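Local coordinates for uncharacterized protein Atu1656 (Agrobacterium tumefaciens, PDB 2OJH) that is of unknown function but forms a six-bladed beta-propeller of the TolB family and may, like TolB, bind partner proteins, at residues G173-I187 with N190-V204. Sequence-based numbering, arbitrary orientation.
Sequences GRNDGPDYSPDGRWI and NSSRTGQMQIWRVRV
Val204 CG1 packs against Ile187 CG1 at 4.0 Å and touches the Tyr180 ring. On the same sheet face, Val202 CG1 meets Ile187 CB. Across the sheet from this patch, the Trp186 ring lies between two arginines. The Arg201 guanidinium stacks flat on one face of the indole, planes 8° apart, with CZ 3.7 Å from the five-membered ring centroid, a cation-pi contact. Arg201 NH1 forms a salt bridge with Glu210, and Arg201 NH2 hydrogen-bonds Tyr188 OH. Arg203 covers the opposite face with CD, a CH-pi contact 3.3 Å from the six-membered ring centroid. Bends at chi2 (-67°) and chi3 turn its NE back to Arg185 O at 2.8 Å. Val204 N reaches that oxygen from the other side of the carbonyl plane.

At the far end, Asn175 OD1 accepts from Ser191 OG at 2.6 Å and Arg193 NH2 at 2.9 Å, on opposite faces of its amide. Arg193 NE also bonds Ser191 OG. Arg174 N donates almost straight to Ser192 OG (2.8 Å, 167°).

The contact joins three strands of one propeller blade. One end rests on an indole between Arg201 and Arg203 and a doubly gripped carbonyl, the other on a partly exposed network round Asn175 OD1.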
loop_
_atom_site.group_PDB
_atom_site.type_symbol
_atom_site.label_atom_id
_atom_site.label_comp_id
_atom_site.label_asym_id
_atom_site.label_seq_id
_atom_site.Cartn_x
_atom_site.Cartn_y
_atom_site.Cartn_z
ATOM N N GLY A 173 12.453 10.547 12.830
ATOM C CA GLY A 173 11.133 10.969 12.364
ATOM C C GLY A 173 10.133 9.848 12.515
ATOM O O GLY A 173 10.452 8.810 13.100
ATOM N N ARG A 174 8.911 10.054 12.025
ATOM C CA ARG A 174 7.963 8.934 11.892
ATOM C C ARG A 174 8.176 8.297 10.521
ATOM O O ARG A 174 8.368 8.993 9.541
ATOM C CB ARG A 174 6.506 9.397 12.021
ATOM C CG ARG A 174 6.210 10.220 13.265
ATOM C CD ARG A 174 4.728 10.550 13.314
ATOM N NE ARG A 174 4.358 11.109 14.606
ATOM C CZ ARG A 174 3.132 11.519 14.926
ATOM N NH1 ARG A 174 2.147 11.428 14.050
ATOM N NH2 ARG A 174 2.910 12.033 16.115
ATOM N N ASN A 175 8.137 6.978 10.454
ATOM C CA ASN A 175 8.448 6.284 9.211
ATOM C C ASN A 175 7.322 5.343 8.912
ATOM O O ASN A 175 6.921 4.572 9.781
ATOM C CB ASN A 175 9.765 5.519 9.343
ATOM C CG ASN A 175 10.885 6.408 9.781
ATOM O OD1 ASN A 175 11.377 7.249 9.002
ATOM N ND2 ASN A 175 11.267 6.293 11.050
ATOM N N ASP A 176 6.823 5.391 7.681
ATOM C CA ASP A 176 5.591 4.691 7.347
ATOM C C ASP A 176 5.619 4.191 5.907
ATOM O O ASP A 176 6.545 4.503 5.139
ATOM C CB ASP A 176 4.422 5.652 7.542
ATOM C CG ASP A 176 3.099 4.951 7.794
ATOM O OD1 ASP A 176 2.936 3.757 7.478
ATOM O OD2 ASP A 176 2.205 5.636 8.320
ATOM N N GLY A 177 4.622 3.367 5.560
ATOM C CA GLY A 177 4.410 2.928 4.172
ATOM C C GLY A 177 5.576 2.318 3.409
ATOM O O GLY A 177 5.912 2.808 2.317
ATOM N N PRO A 178 6.172 1.225 3.945
ATOM C CA PRO A 178 7.277 0.544 3.265
ATOM C C PRO A 178 6.850 -0.377 2.133
ATOM O O PRO A 178 5.873 -1.142 2.277
ATOM C CB PRO A 178 7.927 -0.283 4.384
ATOM C CG PRO A 178 6.847 -0.511 5.374
ATOM C CD PRO A 178 5.861 0.604 5.255
ATOM N N ASP A 179 7.607 -0.381 1.042
ATOM C CA ASP A 179 7.303 -1.317 -0.063
ATOM C C ASP A 179 8.637 -1.619 -0.764
ATOM O O ASP A 179 9.480 -0.747 -0.883
ATOM C CB ASP A 179 6.289 -0.640 -1.002
ATOM C CG ASP A 179 5.661 -1.585 -2.016
ATOM O OD1 ASP A 179 5.966 -2.789 -1.997
ATOM O OD2 ASP A 179 4.823 -1.104 -2.824
ATOM N N TYR A 180 8.849 -2.862 -1.178
ATOM C CA TYR A 180 10.127 -3.252 -1.766
ATOM C C TYR A 180 10.343 -2.780 -3.200
ATOM O O TYR A 180 9.400 -2.713 -3.991
ATOM C CB TYR A 180 10.235 -4.768 -1.810
ATOM C CG TYR A 180 10.333 -5.449 -0.473
ATOM C CD1 TYR A 180 9.191 -5.693 0.295
ATOM C CD2 TYR A 180 11.565 -5.855 0.028
ATOM C CE1 TYR A 180 9.287 -6.360 1.529
ATOM C CE2 TYR A 180 11.665 -6.498 1.247
ATOM C CZ TYR A 180 10.523 -6.753 1.993
ATOM O OH TYR A 180 10.649 -7.419 3.204
ATOM N N SER A 181 11.597 -2.507 -3.555
ATOM C CA SER A 181 11.971 -2.440 -4.965
ATOM C C SER A 181 11.953 -3.878 -5.520
ATOM O O SER A 181 12.190 -4.826 -4.753
ATOM C CB SER A 181 13.355 -1.811 -5.133
ATOM O OG SER A 181 14.356 -2.573 -4.475
ATOM N N PRO A 182 11.675 -4.057 -6.831
ATOM C CA PRO A 182 11.588 -5.423 -7.390
ATOM C C PRO A 182 12.918 -6.200 -7.405
ATOM O O PRO A 182 12.901 -7.426 -7.487
ATOM C CB PRO A 182 11.091 -5.202 -8.824
ATOM C CG PRO A 182 11.401 -3.793 -9.146
ATOM C CD PRO A 182 11.406 -3.027 -7.855
ATOM N N ASP A 183 14.052 -5.509 -7.314
ATOM C CA ASP A 183 15.339 -6.214 -7.220
ATOM C C ASP A 183 15.599 -6.706 -5.801
ATOM O O ASP A 183 16.531 -7.471 -5.550
ATOM C CB ASP A 183 16.490 -5.351 -7.737
ATOM C CG ASP A 183 16.825 -4.176 -6.826
ATOM O OD1 ASP A 183 16.278 -4.043 -5.698
ATOM O OD2 ASP A 183 17.674 -3.368 -7.265
ATOM N N GLY A 184 14.756 -6.260 -4.879
ATOM C CA GLY A 184 14.794 -6.723 -3.504
ATOM C C GLY A 184 15.933 -6.150 -2.689
ATOM O O GLY A 184 16.217 -6.650 -1.611
ATOM N N ARG A 185 16.593 -5.117 -3.201
ATOM C CA ARG A 185 17.705 -4.492 -2.498
ATOM C C ARG A 185 17.255 -3.358 -1.575
ATOM O O ARG A 185 17.940 -3.027 -0.591
ATOM C CB ARG A 185 18.756 -3.976 -3.494
ATOM C CG ARG A 185 19.488 -5.082 -4.305
ATOM C CD ARG A 185 20.853 -4.614 -4.892
ATOM N NE ARG A 185 20.902 -3.184 -5.257
ATOM C CZ ARG A 185 21.675 -2.267 -4.656
ATOM N NH1 ARG A 185 21.640 -0.996 -5.060
ATOM N NH2 ARG A 185 22.490 -2.606 -3.656
ATOM N N TRP A 186 16.108 -2.768 -1.892
ATOM C CA TRP A 186 15.630 -1.585 -1.176
ATOM C C TRP A 186 14.185 -1.719 -0.719
ATOM O O TRP A 186 13.376 -2.419 -1.348
ATOM C CB TRP A 186 15.714 -0.346 -2.075
ATOM C CG TRP A 186 17.092 0.053 -2.492
ATOM C CD1 TRP A 186 17.721 -0.275 -3.660
ATOM C CD2 TRP A 186 18.008 0.884 -1.761
ATOM N NE1 TRP A 186 18.980 0.285 -3.692
ATOM C CE2 TRP A 186 19.180 1.000 -2.540
ATOM C CE3 TRP A 186 17.953 1.535 -0.520
ATOM C CZ2 TRP A 186 20.282 1.753 -2.125
ATOM C CZ3 TRP A 186 19.057 2.276 -0.100
ATOM C CH2 TRP A 186 20.203 2.381 -0.910
ATOM N N ILE A 187 13.861 -0.996 0.355
ATOM C CA ILE A 187 12.478 -0.782 0.768
ATOM C C ILE A 187 12.274 0.744 0.714
ATOM O O ILE A 187 13.028 1.465 1.347
ATOM C CB ILE A 187 12.231 -1.320 2.191
ATOM C CG1 ILE A 187 12.203 -2.874 2.184
ATOM C CG2 ILE A 187 10.918 -0.742 2.781
ATOM C CD1 ILE A 187 12.489 -3.484 3.541
ATOM N N ASN A 190 8.111 6.472 3.601
ATOM C CA ASN A 190 8.184 7.930 3.851
ATOM C C ASN A 190 8.577 8.267 5.282
ATOM O O ASN A 190 8.350 7.488 6.203
ATOM C CB ASN A 190 6.910 8.696 3.398
ATOM C CG ASN A 190 5.634 8.269 4.132
ATOM O OD1 ASN A 190 5.535 7.200 4.740
ATOM N ND2 ASN A 190 4.626 9.094 4.011
ATOM N N SER A 191 9.187 9.433 5.481
ATOM C CA SER A 191 9.640 9.764 6.796
ATOM C C SER A 191 9.420 11.251 7.010
ATOM O O SER A 191 9.568 12.051 6.061
ATOM C CB SER A 191 11.131 9.413 6.919
ATOM O OG SER A 191 11.633 9.714 8.206
ATOM N N SER A 192 9.068 11.621 8.240
ATOM C CA SER A 192 8.857 13.031 8.575
ATOM C C SER A 192 10.120 13.682 9.103
ATOM O O SER A 192 10.076 14.843 9.543
ATOM C CB SER A 192 7.790 13.163 9.668
ATOM O OG SER A 192 8.219 12.501 10.867
ATOM N N ARG A 193 11.242 12.970 9.053
ATOM C CA ARG A 193 12.466 13.457 9.691
ATOM C C ARG A 193 12.908 14.854 9.235
ATOM O O ARG A 193 13.609 15.556 9.969
ATOM C CB ARG A 193 13.614 12.418 9.616
ATOM C CG ARG A 193 14.327 12.276 8.269
ATOM C CD ARG A 193 15.219 11.031 8.239
ATOM N NE ARG A 193 14.443 9.787 8.302
ATOM C CZ ARG A 193 14.961 8.557 8.305
ATOM N NH1 ARG A 193 16.277 8.376 8.251
ATOM N NH2 ARG A 193 14.157 7.493 8.359
ATOM N N THR A 194 12.493 15.271 8.045
ATOM C CA THR A 194 12.911 16.604 7.558
ATOM C C THR A 194 11.862 17.678 7.775
ATOM O O THR A 194 12.051 18.822 7.362
ATOM C CB THR A 194 13.258 16.591 6.059
ATOM O OG1 THR A 194 12.147 16.064 5.316
ATOM C CG2 THR A 194 14.527 15.763 5.780
ATOM N N GLY A 195 10.724 17.336 8.363
ATOM C CA GLY A 195 9.725 18.386 8.583
ATOM C C GLY A 195 8.392 18.074 7.954
ATOM O O GLY A 195 7.340 18.368 8.528
ATOM N N GLN A 196 8.432 17.455 6.778
ATOM C CA GLN A 196 7.216 16.956 6.155
ATOM C C GLN A 196 7.475 15.542 5.682
ATOM O O GLN A 196 8.625 15.078 5.676
ATOM C CB GLN A 196 6.745 17.882 5.021
ATOM C CG GLN A 196 7.722 18.034 3.872
ATOM C CD GLN A 196 7.591 19.362 3.127
ATOM O OE1 GLN A 196 7.619 20.440 3.729
ATOM N NE2 GLN A 196 7.473 19.284 1.808
HETATM N N MSE A 197 6.420 14.823 5.328
HETATM C CA MSE A 197 6.634 13.490 4.798
HETATM C C MSE A 197 7.351 13.604 3.435
HETATM O O MSE A 197 6.940 14.400 2.571
HETATM C CB MSE A 197 5.320 12.729 4.659
HETATM C CG MSE A 197 4.754 12.152 5.966
HETATM SE SE MSE A 197 6.048 11.028 6.906
HETATM C CE MSE A 197 5.012 9.564 7.645
ATOM N N GLN A 198 8.457 12.865 3.292
ATOM C CA GLN A 198 9.234 12.733 2.051
ATOM C C GLN A 198 9.535 11.269 1.832
ATOM O O GLN A 198 9.531 10.484 2.812
ATOM C CB GLN A 198 10.553 13.456 2.168
ATOM C CG GLN A 198 10.387 14.933 2.532
ATOM C CD GLN A 198 9.964 15.787 1.347
ATOM O OE1 GLN A 198 10.790 16.458 0.757
ATOM N NE2 GLN A 198 8.680 15.768 1.008
ATOM N N ILE A 199 9.804 10.902 0.577
ATOM C CA ILE A 199 10.156 9.518 0.261
ATOM C C ILE A 199 11.630 9.280 0.553
ATOM O O ILE A 199 12.505 10.087 0.182
ATOM C CB ILE A 199 9.798 9.080 -1.202
ATOM C CG1 ILE A 199 8.358 9.477 -1.564
ATOM C CG2 ILE A 199 10.050 7.590 -1.359
ATOM C CD1 ILE A 199 7.312 9.010 -0.593
ATOM N N TRP A 200 11.868 8.173 1.257
ATOM C CA TRP A 200 13.208 7.698 1.575
ATOM C C TRP A 200 13.287 6.233 1.142
ATOM O O TRP A 200 12.262 5.599 0.838
ATOM C CB TRP A 200 13.483 7.816 3.083
ATOM C CG TRP A 200 13.715 9.255 3.571
ATOM C CD1 TRP A 200 12.776 10.247 3.703
ATOM C CD2 TRP A 200 14.945 9.812 3.994
ATOM N NE1 TRP A 200 13.359 11.410 4.183
ATOM C CE2 TRP A 200 14.696 11.167 4.365
ATOM C CE3 TRP A 200 16.250 9.311 4.092
ATOM C CZ2 TRP A 200 15.695 12.007 4.817
ATOM C CZ3 TRP A 200 17.251 10.158 4.538
ATOM C CH2 TRP A 200 16.969 11.490 4.905
ATOM N N ARG A 201 14.501 5.707 1.066
ATOM C CA ARG A 201 14.666 4.276 0.906
ATOM C C ARG A 201 15.761 3.725 1.818
ATOM O O ARG A 201 16.759 4.379 2.047
ATOM C CB ARG A 201 14.902 3.905 -0.566
ATOM C CG ARG A 201 16.192 4.429 -1.173
ATOM C CD ARG A 201 16.364 3.887 -2.585
ATOM N NE ARG A 201 17.706 4.138 -3.091
ATOM C CZ ARG A 201 18.136 3.808 -4.306
ATOM N NH1 ARG A 201 19.388 4.089 -4.648
ATOM N NH2 ARG A 201 17.326 3.205 -5.173
ATOM N N VAL A 202 15.544 2.515 2.341
ATOM C CA VAL A 202 16.515 1.859 3.211
ATOM C C VAL A 202 16.892 0.508 2.596
ATOM O O VAL A 202 16.042 -0.147 1.983
ATOM C CB VAL A 202 15.961 1.680 4.675
ATOM C CG1 VAL A 202 14.699 0.781 4.719
ATOM C CG2 VAL A 202 17.053 1.164 5.617
ATOM N N ARG A 203 18.150 0.085 2.747
ATOM C CA ARG A 203 18.541 -1.244 2.255
ATOM C C ARG A 203 17.799 -2.319 3.043
ATOM O O ARG A 203 17.538 -2.135 4.238
ATOM C CB ARG A 203 20.051 -1.475 2.413
ATOM C CG ARG A 203 20.958 -0.575 1.578
ATOM C CD ARG A 203 20.847 -0.829 0.095
ATOM N NE ARG A 203 20.647 -2.232 -0.249
ATOM C CZ ARG A 203 21.612 -3.137 -0.296
ATOM N NH1 ARG A 203 21.313 -4.388 -0.621
ATOM N NH2 ARG A 203 22.866 -2.801 -0.018
ATOM N N VAL A 204 17.491 -3.453 2.419
ATOM C CA VAL A 204 16.755 -4.493 3.152
ATOM C C VAL A 204 17.540 -4.985 4.359
ATOM O O VAL A 204 16.943 -5.431 5.332
ATOM C CB VAL A 204 16.237 -5.689 2.269
ATOM C CG1 VAL A 204 15.345 -5.182 1.152
ATOM C CG2 VAL A 204 17.359 -6.491 1.721
#